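Local coordinates for probable N-acetyl-gamma-glutamyl-phosphate reductase, chloroplastic (Oryza sativa, PDB 2CVO), which probably catalyses the NADPH-dependent reduction of N-acetyl-L-glutamyl 5-phosphate to the semialdehyde in plastid arginine biosynthesis, at residues Asn346-Met351 and Glu355-Gln360. Residues are numbered along the deposited sequence; the frame is centred on the assembly and turned at random.
Sequences NLNLMM and ENTGLQ
The carboxamide of N348 reaches from the helix into the chain that doubles back after it, and its ND2 serves two backbone carbonyls. The bond from N348 ND2 to T357 O is 3.2 Å long, with an N-H...O angle of 143°; this oxygen receives it on a lone pair, in the carbonyl plane, although it lies 27° out of the amide plane of N348. The second bond, N348 ND2 to E355 O at 3.1 Å, is weak. On the other branch, N348 OD1 lies 3.7 Å from T357 CB and accepts a hydrogen bond from H46. Replacing this amide by an alanine is likely to leave both carbonyls without their shared donor and H46 without its acceptor. Next along the helix, L349 CD1 lies 3.7 Å from E355 OE1; with CG anti to the backbone N (chi1 178°), L349 presents its methyls to the carboxylate. E355 OE1 forms a salt bridge with R156, and Q345 holds OE2. The asparagine thus bridges two carbonyls of a loop shaped by a type II beta turn, N356 to L359, where helix 336-351 packs on the parallel sheet of the Rossmann-type nucleotide-binding domain.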
loop_
_atom_site.group_PDB
_atom_site.type_symbol
_atom_site.label_atom_id
_atom_site.label_comp_id
_atom_site.label_asym_id
_atom_site.label_seq_id
_atom_site.Cartn_x
_atom_site.Cartn_y
_atom_site.Cartn_z
ATOM N N ASN A 346 -22.558 13.111 -18.936
ATOM C CA ASN A 346 -23.502 14.207 -19.094
ATOM C C ASN A 346 -23.325 14.960 -20.407
ATOM O O ASN A 346 -24.312 15.305 -21.060
ATOM C CB ASN A 346 -23.398 15.166 -17.906
ATOM C CG ASN A 346 -23.920 14.551 -16.626
ATOM O OD1 ASN A 346 -24.934 13.850 -16.634
ATOM N ND2 ASN A 346 -23.240 14.813 -15.517
ATOM N N LEU A 347 -22.080 15.211 -20.804
ATOM C CA LEU A 347 -21.837 15.916 -22.057
ATOM C C LEU A 347 -22.306 15.079 -23.245
ATOM O O LEU A 347 -22.794 15.627 -24.232
ATOM C CB LEU A 347 -20.353 16.265 -22.226
ATOM C CG LEU A 347 -20.070 17.146 -23.455
ATOM C CD1 LEU A 347 -20.940 18.389 -23.378
ATOM C CD2 LEU A 347 -18.589 17.536 -23.528
ATOM N N ASN A 348 -22.152 13.760 -23.163
ATOM C CA ASN A 348 -22.606 12.895 -24.247
ATOM C C ASN A 348 -24.106 13.121 -24.425
ATOM O O ASN A 348 -24.591 13.366 -25.533
ATOM C CB ASN A 348 -22.360 11.418 -23.921
ATOM C CG ASN A 348 -20.910 11.009 -24.102
ATOM O OD1 ASN A 348 -20.263 11.395 -25.075
ATOM N ND2 ASN A 348 -20.398 10.206 -23.178
ATOM N N LEU A 349 -24.829 13.042 -23.314
ATOM C CA LEU A 349 -26.273 13.231 -23.310
ATOM C C LEU A 349 -26.661 14.597 -23.880
ATOM O O LEU A 349 -27.586 14.709 -24.687
ATOM C CB LEU A 349 -26.799 13.092 -21.880
ATOM C CG LEU A 349 -28.294 13.308 -21.656
ATOM C CD1 LEU A 349 -29.088 12.286 -22.461
ATOM C CD2 LEU A 349 -28.605 13.186 -20.163
ATOM N N MET A 350 -25.944 15.631 -23.457
ATOM C CA MET A 350 -26.202 16.993 -23.911
ATOM C C MET A 350 -25.911 17.183 -25.400
ATOM O O MET A 350 -26.556 17.998 -26.060
ATOM C CB MET A 350 -25.359 17.975 -23.093
ATOM C CG MET A 350 -25.704 17.989 -21.608
ATOM S SD MET A 350 -24.359 18.602 -20.579
ATOM C CE MET A 350 -24.539 20.384 -20.783
ATOM N N MET A 351 -24.942 16.434 -25.923
ATOM C CA MET A 351 -24.570 16.537 -27.332
ATOM C C MET A 351 -25.345 15.575 -28.229
ATOM O O MET A 351 -25.149 15.562 -29.441
ATOM C CB MET A 351 -23.069 16.280 -27.513
ATOM C CG MET A 351 -22.157 17.207 -26.729
ATOM S SD MET A 351 -22.449 18.953 -27.043
ATOM C CE MET A 351 -21.843 19.110 -28.722
ATOM N N GLU A 355 -24.726 7.742 -24.223
ATOM C CA GLU A 355 -24.085 8.025 -22.944
ATOM C C GLU A 355 -22.795 7.261 -22.667
ATOM O O GLU A 355 -21.907 7.783 -21.993
ATOM C CB GLU A 355 -25.068 7.788 -21.792
ATOM C CG GLU A 355 -26.261 8.721 -21.798
ATOM C CD GLU A 355 -27.095 8.618 -20.536
ATOM O OE1 GLU A 355 -28.168 9.256 -20.483
ATOM O OE2 GLU A 355 -26.682 7.908 -19.596
ATOM N N ASN A 356 -22.677 6.040 -23.183
ATOM C CA ASN A 356 -21.476 5.246 -22.933
ATOM C C ASN A 356 -20.293 5.555 -23.851
ATOM O O ASN A 356 -19.233 4.932 -23.739
ATOM C CB ASN A 356 -21.796 3.744 -22.993
ATOM C CG ASN A 356 -22.335 3.301 -24.345
ATOM O OD1 ASN A 356 -22.108 3.950 -25.366
ATOM N ND2 ASN A 356 -23.039 2.172 -24.358
ATOM N N THR A 357 -20.469 6.514 -24.752
ATOM C CA THR A 357 -19.400 6.886 -25.678
ATOM C C THR A 357 -18.124 7.254 -24.930
ATOM O O THR A 357 -18.102 8.209 -24.151
ATOM C CB THR A 357 -19.802 8.089 -26.554
ATOM O OG1 THR A 357 -21.062 7.825 -27.184
ATOM C CG2 THR A 357 -18.750 8.330 -27.625
ATOM N N GLY A 358 -17.065 6.486 -25.177
ATOM C CA GLY A 358 -15.788 6.731 -24.527
ATOM C C GLY A 358 -15.788 6.377 -23.051
ATOM O O GLY A 358 -14.887 6.775 -22.317
ATOM N N LEU A 359 -16.795 5.620 -22.617
ATOM C CA LEU A 359 -16.914 5.236 -21.213
ATOM C C LEU A 359 -17.113 3.739 -20.998
ATOM O O LEU A 359 -17.689 3.330 -19.990
ATOM C CB LEU A 359 -18.085 5.988 -20.574
ATOM C CG LEU A 359 -17.978 7.511 -20.591
ATOM C CD1 LEU A 359 -19.266 8.122 -20.054
ATOM C CD2 LEU A 359 -16.783 7.947 -19.757
ATOM N N GLN A 360 -16.635 2.922 -21.929
ATOM C CA GLN A 360 -16.802 1.479 -21.802
ATOM C C GLN A 360 -15.579 0.740 -21.262
ATOM O O GLN A 360 -15.523 -0.488 -21.289
ATOM C CB GLN A 360 -17.239 0.897 -23.145
ATOM C CG GLN A 360 -18.631 1.390 -23.555
ATOM C CD GLN A 360 -19.078 0.873 -24.909
ATOM O OE1 GLN A 360 -18.557 1.280 -25.950
ATOM N NE2 GLN A 360 -20.045 -0.034 -24.901
#